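Local coordinates for MGS-MChE2 (Uncultured bacterium, PDB 5JD6), which probably hydrolyses ester bonds, as a metagenomic esterase of the alpha/beta hydrolase fold, at residues 33-36 with 37-40; 53-56 with 57-61; 75-79 with 80-84; 182-185 with 186-189; 243-246 with 247-250. All blocks are in the same frame, centred on the assembly; numbering follows the deposited sequence.

Interaction 1. Residues 33-36 with 37-40; sequences SNFD and GVID
At the N-cap and first turn of the short helix 36-41, F35 and D36 meet V38, I39 and D40. The carbonyl of F35, the N-cap residue, takes the first helical bond: I39 N reaches F35 O at 2.9 Å, 166° at the oxygen and so nearly in line with the C=O. V38 N gives the same oxygen a weak second bond, and D40 N binds D36 O weakly at 3.1 Å. I39 folds over this start. Its CG1 lies anti to its own carbonyl carbon (chi1 -51°), which lays it back along the chain, 3.0 Å from F35 O, and carries CD1 to 4.2 Å from F35 CB. D36 OD1 stands at the same 4.2 Å from I39 CD1, the two side chains crossing at a slant. At the edge of the F35 ring, near its plane, V38 CG2 comes to 4.4 Å from CD2. On the outer side S33 OG donates to D36 OD2 at 3.2 Å, tying the loop before the helix to its first residue. With an alanine in place of I39, a gap is likely to open beside F35 CB, and I51 would lose part of its apolar cover. F35, V38 and I39 face the sheet, F35 and V38 on I24 of strand 20-25, F35 and I39 on I51 of strand 47-52, while M234 of helix 233-236 packs on F35 and N242 ND2 bonds to G37 O.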
loop_
_atom_site.group_PDB
_atom_site.type_symbol
_atom_site.label_atom_id
_atom_site.label_comp_id
_atom_site.label_asym_id
_atom_site.label_seq_id
_atom_site.Cartn_x
_atom_site.Cartn_y
_atom_site.Cartn_z
ATOM N N SER A 33 -9.487 3.448 -8.809
ATOM C CA SER A 33 -10.741 2.714 -8.761
ATOM C C SER A 33 -10.564 1.430 -7.956
ATOM O O SER A 33 -11.536 0.740 -7.649
ATOM C CB SER A 33 -11.239 2.398 -10.174
ATOM O OG SER A 33 -12.318 1.480 -10.145
ATOM N N ASN A 34 -9.314 1.115 -7.622
ATOM C CA ASN A 34 -9.003 -0.039 -6.787
ATOM C C ASN A 34 -9.626 0.091 -5.406
ATOM O O ASN A 34 -10.001 -0.902 -4.784
ATOM C CB ASN A 34 -7.489 -0.208 -6.635
ATOM C CG ASN A 34 -6.770 -0.304 -7.961
ATOM O OD1 ASN A 34 -7.360 -0.111 -9.022
ATOM N ND2 ASN A 34 -5.476 -0.593 -7.905
ATOM N N PHE A 35 -9.735 1.328 -4.934
ATOM C CA PHE A 35 -10.027 1.578 -3.531
ATOM C C PHE A 35 -11.364 2.259 -3.272
ATOM O O PHE A 35 -11.594 2.749 -2.168
ATOM C CB PHE A 35 -8.907 2.419 -2.919
ATOM C CG PHE A 35 -7.585 1.715 -2.872
ATOM C CD1 PHE A 35 -6.702 1.799 -3.934
ATOM C CD2 PHE A 35 -7.231 0.959 -1.769
ATOM C CE1 PHE A 35 -5.486 1.146 -3.896
ATOM C CE2 PHE A 35 -6.016 0.309 -1.722
ATOM C CZ PHE A 35 -5.142 0.400 -2.788
ATOM N N ASP A 36 -12.244 2.278 -4.271
ATOM C CA ASP A 36 -13.566 2.889 -4.118
ATOM C C ASP A 36 -14.318 2.334 -2.910
ATOM O O ASP A 36 -15.102 3.043 -2.276
ATOM C CB ASP A 36 -14.408 2.690 -5.381
ATOM C CG ASP A 36 -13.864 3.451 -6.572
ATOM O OD1 ASP A 36 -13.618 4.669 -6.438
ATOM O OD2 ASP A 36 -13.703 2.840 -7.647
ATOM N N GLY A 37 -14.069 1.067 -2.593
ATOM C CA GLY A 37 -14.671 0.438 -1.434
ATOM C C GLY A 37 -14.208 1.068 -0.135
ATOM O O GLY A 37 -15.012 1.325 0.760
ATOM N N VAL A 38 -12.907 1.319 -0.032
ATOM C CA VAL A 38 -12.342 1.940 1.161
ATOM C C VAL A 38 -12.735 3.416 1.245
ATOM O O VAL A 38 -13.041 3.925 2.325
ATOM C CB VAL A 38 -10.803 1.809 1.188
ATOM C CG1 VAL A 38 -10.220 2.513 2.407
ATOM C CG2 VAL A 38 -10.398 0.345 1.172
ATOM N N ILE A 39 -12.742 4.090 0.099
ATOM C CA ILE A 39 -13.075 5.512 0.033
ATOM C C ILE A 39 -14.543 5.773 0.382
ATOM O O ILE A 39 -14.903 6.874 0.785
ATOM C CB ILE A 39 -12.779 6.097 -1.372
ATOM C CG1 ILE A 39 -11.363 5.744 -1.822
ATOM C CG2 ILE A 39 -12.939 7.610 -1.385
ATOM C CD1 ILE A 39 -11.154 5.900 -3.315
ATOM N N ASP A 40 -15.397 4.767 0.231
ATOM C CA ASP A 40 -16.816 4.952 0.525
ATOM C C ASP A 40 -17.167 4.558 1.956
ATOM O O ASP A 40 -18.092 5.112 2.551
ATOM C CB ASP A 40 -17.676 4.154 -0.457
ATOM C CG ASP A 40 -17.842 4.856 -1.790
ATOM O OD1 ASP A 40 -17.675 6.093 -1.836
ATOM O OD2 ASP A 40 -18.145 4.172 -2.790
#

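Interaction 2. Residues 53-56 with 57-61; sequences ELPL and YSMSL
Apolar contact comes first in this turn of the loop between strand 47-52 and helix 66-80, with P55 against M59. The two side chains lie side by side and point the same way: P55 CB is 3.8 Å from M59 CG, and M59 SD stands 4.0 Å from P55 CG. Bent at chi2 and chi3, the methionine chain curls along the proline ring. The aromatic contact is made between neighbours. L56 CB sits over one face of the Y57 ring, 4.2 Å from its centroid and 15° from the ring normal, a CH-pi contact displaced toward the rim on the CD2 side. Having CG anti to its carbonyl carbon (chi1 -57°) turns the Y57 ring back over this methylene. A glycine in place of Y57 would probably strip L56 CB of its aromatic cover and leave K168 without its cation-pi partner. Polar contact between 53-56 and 57-61 is slight, and no hydrogen bond joins them. S58 OG lies close to P55 CB, and M59 CG lies near P55 O. The backbone bends at two inverse gamma turns, centred on P55 and M59; the first carries a weak bond from L56 N to L54 O at 3.0 Å, the second a 2.8 Å bond from S60 N to S58 O. L56 also packs on F69 of helix 66-80. The chemistry implies a loop shaped by tight turns and by carbon-on-carbon and carbon-on-ring contact, with no hydrogen bond between its two halves, and polar ties such as Y57 O to K171 NZ reaching beyond it.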
loop_
_atom_site.group_PDB
_atom_site.type_symbol
_atom_site.label_atom_id
_atom_site.label_comp_id
_atom_site.label_asym_id
_atom_site.label_seq_id
_atom_site.Cartn_x
_atom_site.Cartn_y
_atom_site.Cartn_z
ATOM N N GLU A 53 -0.543 10.104 -5.135
ATOM C CA GLU A 53 0.036 9.521 -6.337
ATOM C C GLU A 53 1.552 9.594 -6.291
ATOM O O GLU A 53 2.142 10.669 -6.400
ATOM C CB GLU A 53 -0.500 10.214 -7.590
ATOM C CG GLU A 53 -2.001 10.100 -7.701
ATOM C CD GLU A 53 -2.463 8.664 -7.549
ATOM O OE1 GLU A 53 -1.962 7.786 -8.284
ATOM O OE2 GLU A 53 -3.299 8.411 -6.658
ATOM N N LEU A 54 2.172 8.434 -6.113
ATOM C CA LEU A 54 3.619 8.340 -6.032
ATOM C C LEU A 54 4.251 8.598 -7.395
ATOM O O LEU A 54 3.655 8.295 -8.429
ATOM C CB LEU A 54 4.033 6.968 -5.498
ATOM C CG LEU A 54 3.445 6.594 -4.135
ATOM C CD1 LEU A 54 4.006 5.264 -3.656
ATOM C CD2 LEU A 54 3.701 7.693 -3.114
ATOM N N PRO A 55 5.459 9.179 -7.400
ATOM C CA PRO A 55 6.199 9.445 -8.637
ATOM C C PRO A 55 6.922 8.205 -9.156
ATOM O O PRO A 55 8.150 8.212 -9.248
ATOM C CB PRO A 55 7.197 10.521 -8.211
ATOM C CG PRO A 55 7.454 10.227 -6.777
ATOM C CD PRO A 55 6.150 9.724 -6.217
ATOM N N LEU A 56 6.168 7.161 -9.491
ATOM C CA LEU A 56 6.753 5.902 -9.943
ATOM C C LEU A 56 7.591 6.072 -11.207
ATOM O O LEU A 56 8.692 5.532 -11.304
ATOM C CB LEU A 56 5.662 4.853 -10.193
ATOM C CG LEU A 56 4.900 4.266 -8.999
ATOM C CD1 LEU A 56 5.806 4.130 -7.782
ATOM C CD2 LEU A 56 3.677 5.103 -8.663
ATOM N N TYR A 57 7.071 6.829 -12.169
ATOM C CA TYR A 57 7.719 6.955 -13.472
ATOM C C TYR A 57 8.163 8.376 -13.798
ATOM O O TYR A 57 8.356 8.713 -14.966
ATOM C CB TYR A 57 6.784 6.468 -14.579
ATOM C CG TYR A 57 6.307 5.046 -14.421
ATOM C CD1 TYR A 57 7.200 3.983 -14.470
ATOM C CD2 TYR A 57 4.959 4.762 -14.241
ATOM C CE1 TYR A 57 6.767 2.678 -14.336
ATOM C CE2 TYR A 57 4.516 3.459 -14.104
ATOM C CZ TYR A 57 5.424 2.422 -14.153
ATOM O OH TYR A 57 4.992 1.122 -14.019
ATOM N N SER A 58 8.329 9.207 -12.775
ATOM C CA SER A 58 8.698 10.597 -13.009
ATOM C C SER A 58 10.034 11.004 -12.365
ATOM O O SER A 58 10.514 12.108 -12.621
ATOM C CB SER A 58 7.587 11.523 -12.509
ATOM O OG SER A 58 7.604 11.615 -11.099
ATOM N N MET A 59 10.555 10.124 -11.539
ATOM C CA MET A 59 11.645 10.381 -10.641
ATOM C C MET A 59 12.996 10.457 -11.252
ATOM O O MET A 59 13.885 9.670 -10.991
ATOM C CB MET A 59 11.648 9.283 -9.559
ATOM C CG MET A 59 10.853 9.584 -8.320
ATOM S SD MET A 59 11.122 11.277 -7.893
ATOM C CE MET A 59 12.257 11.155 -6.543
ATOM N N SER A 60 13.155 11.415 -12.124
ATOM C CA SER A 60 14.438 11.625 -12.738
ATOM C C SER A 60 14.627 10.433 -13.591
ATOM O O SER A 60 13.807 9.516 -13.606
ATOM C CB SER A 60 15.548 11.687 -11.674
ATOM O OG SER A 60 16.697 10.894 -11.961
ATOM N N LEU A 61 15.746 10.449 -14.297
ATOM C CA LEU A 61 16.087 9.333 -15.127
ATOM C C LEU A 61 16.390 8.173 -14.177
ATOM O O LEU A 61 15.984 7.048 -14.427
ATOM C CB LEU A 61 17.268 9.680 -16.040
ATOM C CG LEU A 61 16.943 10.322 -17.390
ATOM C CD1 LEU A 61 17.551 9.550 -18.556
ATOM C CD2 LEU A 61 15.460 10.570 -17.613
#

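Interaction 3. Residues 75-79 with 80-84; sequences EFVDF and KGYEN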
loop_
_atom_site.group_PDB
_atom_site.type_symbol
_atom_site.label_atom_id
_atom_site.label_comp_id
_atom_site.label_asym_id
_atom_site.label_seq_id
_atom_site.Cartn_x
_atom_site.Cartn_y
_atom_site.Cartn_z
ATOM N N GLU A 75 7.680 12.368 3.108
ATOM C CA GLU A 75 7.569 13.786 2.793
ATOM C C GLU A 75 6.106 14.215 2.713
ATOM O O GLU A 75 5.761 15.341 3.070
ATOM C CB GLU A 75 8.287 14.104 1.480
ATOM C CG GLU A 75 8.357 15.589 1.158
ATOM C CD GLU A 75 9.051 15.870 -0.160
ATOM O OE1 GLU A 75 9.392 14.902 -0.873
ATOM O OE2 GLU A 75 9.254 17.061 -0.483
ATOM N N PHE A 76 5.250 13.306 2.251
ATOM C CA PHE A 76 3.822 13.589 2.134
ATOM C C PHE A 76 3.157 13.695 3.502
ATOM O O PHE A 76 2.384 14.619 3.754
ATOM C CB PHE A 76 3.123 12.515 1.298
ATOM C CG PHE A 76 1.630 12.680 1.224
ATOM C CD1 PHE A 76 1.069 13.731 0.514
ATOM C CD2 PHE A 76 0.786 11.784 1.862
ATOM C CE1 PHE A 76 -0.304 13.887 0.444
ATOM C CE2 PHE A 76 -0.588 11.934 1.797
ATOM C CZ PHE A 76 -1.134 12.986 1.086
ATOM N N VAL A 77 3.460 12.747 4.383
ATOM C CA VAL A 77 2.895 12.747 5.729
ATOM C C VAL A 77 3.384 13.956 6.521
ATOM O O VAL A 77 2.605 14.606 7.221
ATOM C CB VAL A 77 3.249 11.452 6.491
ATOM C CG1 VAL A 77 2.682 11.494 7.901
ATOM C CG2 VAL A 77 2.726 10.238 5.740
ATOM N N ASP A 78 4.675 14.255 6.399
ATOM C CA ASP A 78 5.256 15.427 7.049
ATOM C C ASP A 78 4.601 16.707 6.543
ATOM O O ASP A 78 4.278 17.598 7.327
ATOM C CB ASP A 78 6.768 15.487 6.819
ATOM C CG ASP A 78 7.510 14.358 7.508
ATOM O OD1 ASP A 78 6.963 13.789 8.477
ATOM O OD2 ASP A 78 8.643 14.043 7.084
ATOM N N PHE A 79 4.409 16.787 5.230
ATOM C CA PHE A 79 3.717 17.916 4.620
ATOM C C PHE A 79 2.319 18.087 5.206
ATOM O O PHE A 79 1.876 19.204 5.473
ATOM C CB PHE A 79 3.626 17.740 3.102
ATOM C CG PHE A 79 2.459 18.451 2.485
ATOM C CD1 PHE A 79 2.420 19.832 2.445
ATOM C CD2 PHE A 79 1.403 17.739 1.937
ATOM C CE1 PHE A 79 1.346 20.492 1.894
ATOM C CE2 PHE A 79 0.326 18.399 1.369
ATOM C CZ PHE A 79 0.302 19.778 1.345
ATOM N N LYS A 80 1.631 16.969 5.400
ATOM C CA LYS A 80 0.293 16.983 5.973
ATOM C C LYS A 80 0.323 17.358 7.453
ATOM O O LYS A 80 -0.677 17.813 8.005
ATOM C CB LYS A 80 -0.379 15.624 5.782
ATOM C CG LYS A 80 -1.194 15.524 4.509
ATOM C CD LYS A 80 -2.333 16.527 4.540
ATOM C CE LYS A 80 -3.110 16.534 3.241
ATOM N NZ LYS A 80 -4.203 17.545 3.268
ATOM N N GLY A 81 1.475 17.163 8.088
ATOM C CA GLY A 81 1.649 17.539 9.479
ATOM C C GLY A 81 1.122 16.510 10.462
ATOM O O GLY A 81 0.796 16.840 11.601
ATOM N N TYR A 82 1.037 15.260 10.020
ATOM C CA TYR A 82 0.584 14.175 10.882
ATOM C C TYR A 82 1.730 13.629 11.722
ATOM O O TYR A 82 2.836 13.424 11.222
ATOM C CB TYR A 82 -0.031 13.047 10.051
ATOM C CG TYR A 82 -1.270 13.446 9.287
ATOM C CD1 TYR A 82 -2.245 14.241 9.873
ATOM C CD2 TYR A 82 -1.465 13.028 7.978
ATOM C CE1 TYR A 82 -3.379 14.606 9.177
ATOM C CE2 TYR A 82 -2.596 13.389 7.273
ATOM C CZ TYR A 82 -3.549 14.179 7.878
ATOM O OH TYR A 82 -4.677 14.543 7.181
ATOM N N GLU A 83 1.459 13.395 13.002
ATOM C CA GLU A 83 2.442 12.798 13.897
ATOM C C GLU A 83 2.473 11.290 13.690
ATOM O O GLU A 83 3.490 10.638 13.927
ATOM C CB GLU A 83 2.119 13.132 15.353
ATOM C CG GLU A 83 1.338 14.423 15.528
ATOM C CD GLU A 83 0.830 14.608 16.945
ATOM O OE1 GLU A 83 0.105 13.718 17.436
ATOM O OE2 GLU A 83 1.153 15.643 17.564
ATOM N N ASN A 84 1.343 10.748 13.247
ATOM C CA ASN A 84 1.229 9.327 12.946
ATOM C C ASN A 84 0.059 9.059 12.006
ATOM O O ASN A 84 -0.957 9.754 12.051
ATOM C CB ASN A 84 1.070 8.513 14.232
ATOM C CG ASN A 84 -0.249 8.780 14.933
ATOM O OD1 ASN A 84 -0.780 9.889 14.882
ATOM N ND2 ASN A 84 -0.784 7.758 15.592
#
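K80 CG comes up to the F76 ring, 4.3 Å from F76 CZ. The Y82 ring has K80 O above one face, toward the rim, and V77 CG1 at its edge near the ring plane. V77 and Y82 cross at about a right angle: CG1 is anti to the valine's own N (chi1 178°), which swings it toward the chain leaving the helix, where it meets Y82 CB at 3.8 Å. The lysine chain bends at chi2 and then runs straight, leaving the F76 ring so that NZ can reach Y13 OH. Y82 OH is likewise held from outside, by K48 NZ. F76 also meets F11 and Y13 edge-to-face, and K80 and Y82 both pack on L50 of strand 47-52, which fixes this end of helix 66-80 against the sheet. Beneath the side chains, the backbone closes in steps. K80 N gives F76 O the last regular helical bond, 3.0 Å long. G81 N then divides weakly between V77 O and D78 O, while Y82 N reaches back to V77 O at 3.3 Å with a fairly straight N-H angle of 160°. V77 O is thus gripped by two amides, one of them weakly. G81 makes the reversal with a positive phi of 82°, a conformation that costs a glycine little. The bonds Y82 N to V77 O and G81 N to D78 O, with V77 against Y82 as the apolar contact across the turn, make up a Schellman motif, here ending helix 66-80 and sending the chain toward strand 85-91.

Interaction 4. Residues 182-185 with 186-189; sequences HNMA and KDLP
M184 and L188, one turn apart, meet through the roots of their side chains, M184 CB lying 4.2 Å from L188 CG. L188 CG is anti to its carbonyl carbon (chi1 -66°), which brings it back over the preceding turn to 3.1 Å from M184 O. From there the L188 side chain goes on to L98 of helix 92-103 and to F214 and L217 of helix 208-217. M184 bends at chi2 and carries its sulfur away from the leucine, toward H95 and L99. D187 comes round from another direction: OD2 lies 3.3 Å from N183 O, two acceptors without a bond, and OD1 makes a long salt bridge to K186 NZ, 3.7 Å, and a weak, long ion pair with K102. M184 O holds two amides. L188 N approaches it at 2.9 Å and 175°, almost straight ahead of the carbonyl, whereas D187 N comes from well above the carbonyl plane at 2.8 Å. P189 CD, which replaces a further N-H, rests 3.3 Å from A185 O. This is a single helix-like turn, 186-189 having helical phi and psi without regular bonding, set in the loop that leads from helix 169-181 to strand 195-200 of the alpha/beta hydrolase fold.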
loop_
_atom_site.group_PDB
_atom_site.type_symbol
_atom_site.label_atom_id
_atom_site.label_comp_id
_atom_site.label_asym_id
_atom_site.label_seq_id
_atom_site.Cartn_x
_atom_site.Cartn_y
_atom_site.Cartn_z
ATOM N N HIS A 182 15.863 -5.100 -2.311
ATOM C CA HIS A 182 15.354 -4.632 -1.040
ATOM C C HIS A 182 14.406 -5.617 -0.375
ATOM O O HIS A 182 13.280 -5.283 -0.081
ATOM C CB HIS A 182 14.631 -3.333 -1.329
ATOM C CG HIS A 182 15.191 -2.151 -0.636
ATOM N ND1 HIS A 182 15.403 -0.961 -1.282
ATOM C CD2 HIS A 182 15.549 -1.956 0.647
ATOM C CE1 HIS A 182 15.884 -0.082 -0.428
ATOM N NE2 HIS A 182 15.978 -0.661 0.752
ATOM N N ASN A 183 14.872 -6.829 -0.102
ATOM C CA ASN A 183 14.022 -7.839 0.520
ATOM C C ASN A 183 13.684 -7.466 1.959
ATOM O O ASN A 183 14.515 -6.907 2.673
ATOM C CB ASN A 183 14.707 -9.208 0.476
ATOM C CG ASN A 183 13.732 -10.357 0.652
ATOM O OD1 ASN A 183 12.568 -10.266 0.262
ATOM N ND2 ASN A 183 14.207 -11.449 1.237
ATOM N N MET A 184 12.463 -7.777 2.384
ATOM C CA MET A 184 11.996 -7.385 3.710
ATOM C C MET A 184 12.178 -8.482 4.755
ATOM O O MET A 184 12.116 -8.210 5.953
ATOM C CB MET A 184 10.522 -6.974 3.650
ATOM C CG MET A 184 10.286 -5.654 2.941
ATOM S SD MET A 184 11.122 -4.288 3.769
ATOM C CE MET A 184 11.380 -3.174 2.395
ATOM N N ALA A 185 12.418 -9.708 4.293
ATOM C CA ALA A 185 12.494 -10.887 5.159
ATOM C C ALA A 185 13.398 -10.699 6.378
ATOM O O ALA A 185 13.071 -11.150 7.476
ATOM C CB ALA A 185 12.963 -12.088 4.352
ATOM N N LYS A 186 14.527 -10.030 6.178
ATOM C CA LYS A 186 15.492 -9.811 7.248
ATOM C C LYS A 186 15.071 -8.698 8.207
ATOM O O LYS A 186 15.455 -8.701 9.377
ATOM C CB LYS A 186 16.864 -9.487 6.656
ATOM C CG LYS A 186 16.794 -8.686 5.367
ATOM C CD LYS A 186 18.011 -7.793 5.198
ATOM C CE LYS A 186 18.057 -6.728 6.282
ATOM N NZ LYS A 186 19.119 -5.716 6.026
ATOM N N ASP A 187 14.286 -7.747 7.710
ATOM C CA ASP A 187 13.903 -6.579 8.500
ATOM C C ASP A 187 12.629 -6.815 9.306
ATOM O O ASP A 187 12.410 -6.182 10.340
ATOM C CB ASP A 187 13.719 -5.362 7.591
ATOM C CG ASP A 187 14.955 -5.054 6.771
ATOM O OD1 ASP A 187 15.884 -4.417 7.309
ATOM O OD2 ASP A 187 14.996 -5.450 5.586
ATOM N N LEU A 188 11.794 -7.728 8.825
ATOM C CA LEU A 188 10.514 -8.039 9.465
ATOM C C LEU A 188 10.548 -8.504 10.937
ATOM O O LEU A 188 9.710 -8.051 11.716
ATOM C CB LEU A 188 9.774 -9.096 8.639
ATOM C CG LEU A 188 9.315 -8.696 7.238
ATOM C CD1 LEU A 188 8.566 -9.840 6.579
ATOM C CD2 LEU A 188 8.459 -7.438 7.280
ATOM N N PRO A 189 11.486 -9.409 11.321
ATOM C CA PRO A 189 11.460 -10.015 12.664
ATOM C C PRO A 189 11.169 -9.080 13.842
ATOM O O PRO A 189 10.629 -9.549 14.842
ATOM C CB PRO A 189 12.872 -10.612 12.809
ATOM C CG PRO A 189 13.625 -10.215 11.570
ATOM C CD PRO A 189 12.587 -9.985 10.533
#

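Interaction 5. Residues 243-246 with 247-250; sequences QLLH and EWFK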
loop_
_atom_site.group_PDB
_atom_site.type_symbol
_atom_site.label_atom_id
_atom_site.label_comp_id
_atom_site.label_asym_id
_atom_site.label_seq_id
_atom_site.Cartn_x
_atom_site.Cartn_y
_atom_site.Cartn_z
ATOM N N GLN A 243 -15.047 -4.831 6.287
ATOM C CA GLN A 243 -15.521 -5.386 7.550
ATOM C C GLN A 243 -14.380 -6.000 8.359
ATOM O O GLN A 243 -14.304 -5.814 9.574
ATOM C CB GLN A 243 -16.610 -6.431 7.299
ATOM C CG GLN A 243 -17.457 -6.741 8.523
ATOM C CD GLN A 243 -18.393 -7.911 8.304
ATOM O OE1 GLN A 243 -18.106 -8.812 7.515
ATOM N NE2 GLN A 243 -19.525 -7.902 8.998
ATOM N N LEU A 244 -13.499 -6.730 7.682
ATOM C CA LEU A 244 -12.336 -7.329 8.335
ATOM C C LEU A 244 -11.407 -6.255 8.888
ATOM O O LEU A 244 -10.952 -6.341 10.029
ATOM C CB LEU A 244 -11.570 -8.229 7.363
ATOM C CG LEU A 244 -12.178 -9.594 7.036
ATOM C CD1 LEU A 244 -11.325 -10.323 6.010
ATOM C CD2 LEU A 244 -12.332 -10.427 8.296
ATOM N N LEU A 245 -11.132 -5.244 8.070
ATOM C CA LEU A 245 -10.242 -4.157 8.461
ATOM C C LEU A 245 -10.849 -3.310 9.575
ATOM O O LEU A 245 -10.151 -2.911 10.511
ATOM C CB LEU A 245 -9.909 -3.278 7.254
ATOM C CG LEU A 245 -8.995 -2.081 7.528
ATOM C CD1 LEU A 245 -7.718 -2.543 8.212
ATOM C CD2 LEU A 245 -8.677 -1.334 6.240
ATOM N N HIS A 246 -12.146 -3.041 9.473
ATOM C CA HIS A 246 -12.833 -2.217 10.461
ATOM C C HIS A 246 -12.806 -2.872 11.836
ATOM O O HIS A 246 -12.563 -2.209 12.844
ATOM C CB HIS A 246 -14.279 -1.956 10.037
ATOM C CG HIS A 246 -14.939 -0.845 10.791
ATOM N ND1 HIS A 246 -16.300 -0.632 10.760
ATOM C CD2 HIS A 246 -14.425 0.118 11.591
ATOM C CE1 HIS A 246 -16.596 0.415 11.510
ATOM N NE2 HIS A 246 -15.476 0.888 12.027
ATOM N N GLU A 247 -13.054 -4.179 11.870
ATOM C CA GLU A 247 -13.074 -4.917 13.127
ATOM C C GLU A 247 -11.692 -4.973 13.763
ATOM O O GLU A 247 -11.562 -4.971 14.986
ATOM C CB GLU A 247 -13.610 -6.334 12.914
ATOM C CG GLU A 247 -15.115 -6.451 13.095
ATOM C CD GLU A 247 -15.575 -6.009 14.474
ATOM O OE1 GLU A 247 -14.818 -6.199 15.451
ATOM O OE2 GLU A 247 -16.697 -5.469 14.582
ATOM N N TRP A 248 -10.662 -5.023 12.928
ATOM C CA TRP A 248 -9.293 -5.014 13.419
ATOM C C TRP A 248 -8.986 -3.666 14.064
ATOM O O TRP A 248 -8.296 -3.598 15.083
ATOM C CB TRP A 248 -8.308 -5.310 12.288
ATOM C CG TRP A 248 -6.894 -5.468 12.753
ATOM C CD1 TRP A 248 -6.345 -6.565 13.352
ATOM C CD2 TRP A 248 -5.844 -4.496 12.656
ATOM N NE1 TRP A 248 -5.019 -6.335 13.634
ATOM C CE2 TRP A 248 -4.688 -5.074 13.216
ATOM C CE3 TRP A 248 -5.772 -3.196 12.147
ATOM C CZ2 TRP A 248 -3.473 -4.395 13.283
ATOM C CZ3 TRP A 248 -4.565 -2.524 12.216
ATOM C CH2 TRP A 248 -3.432 -3.125 12.780
ATOM N N PHE A 249 -9.508 -2.598 13.467
ATOM C CA PHE A 249 -9.358 -1.254 14.017
ATOM C C PHE A 249 -10.030 -1.140 15.384
ATOM O O PHE A 249 -9.487 -0.527 16.303
ATOM C CB PHE A 249 -9.944 -0.207 13.062
ATOM C CG PHE A 249 -9.071 0.097 11.875
ATOM C CD1 PHE A 249 -7.727 -0.244 11.875
ATOM C CD2 PHE A 249 -9.594 0.736 10.762
ATOM C CE1 PHE A 249 -6.922 0.041 10.784
ATOM C CE2 PHE A 249 -8.797 1.024 9.667
ATOM C CZ PHE A 249 -7.459 0.677 9.678
ATOM N N LYS A 250 -11.212 -1.735 15.505
ATOM C CA LYS A 250 -11.988 -1.675 16.740
ATOM C C LYS A 250 -11.274 -2.361 17.899
ATOM O O LYS A 250 -11.299 -1.875 19.030
ATOM C CB LYS A 250 -13.363 -2.313 16.532
ATOM C CG LYS A 250 -14.248 -1.575 15.542
ATOM C CD LYS A 250 -15.434 -2.429 15.128
ATOM C CE LYS A 250 -16.307 -1.709 14.117
ATOM N NZ LYS A 250 -17.314 -2.613 13.497
#
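K250 CE lies squarely over one face of the H246 imidazole, 3.4 Å from the ring centroid and 9° from its normal, a close CH-pi contact. Next to it, L245 CD1 sits over the F249 ring, 3.9 Å from the centroid and 27° off the normal, with F249 CZ its nearest ring atom at 3.5 Å. L245 CD1 also brushes W248 CE3 at 4.4 Å, and F249 CE1 comes up in plane at the edge of the indole. CG of H246 is anti to the backbone N (chi1 -165°) and CG of K250 anti to its carbonyl carbon, which brings the two side chains together across one turn; L245 and F249, also i to i+4, are set alike. The lysine runs extended past CG and ends in a salt bridge, NZ to E247 OE2 at 3.1 Å, met from above the carboxylate plane, which probably helps to hold CE over the imidazole. Behind them run regular helical bonds such as F249 N to L245 O at 3.0 Å. Farther out, Y41 OH bonds to H246 ND1 and D222 OD2 to W248 NE1, fixing the turn of both rings. L245 packs on V112 and I198, W248 on A110 and C196, and F249 meets Y47. Helix 238-252, the C-terminal helix of this alpha/beta hydrolase fold, is amphipathic: L245, W248 and F249 face the sheet, E247 and K250 the solvent.

In the fold
The five contacts follow one another along the chain without touching. Interactions 1 and 5 are neighbours, with centres 16 Å and nearest atoms about 6 Å apart, and the bond from G37 O to N242 links their helices. Interaction 2 lies in the loop that leads to helix 66-80 and packs on it, and interaction 3 ends that helix; their nearest atoms are about 7 Å apart. Interactions 1 and 4 sit on opposite sides of the chain's centre, centres 29 Å apart, as do 2 and 5 at 33 Å. The probable nucleophile elbow, G89-S91-G93, with S91, H231 and D203 as the likely triad, has F35 of interaction 1 and L56 of interaction 2 close by, neither touching the elbow.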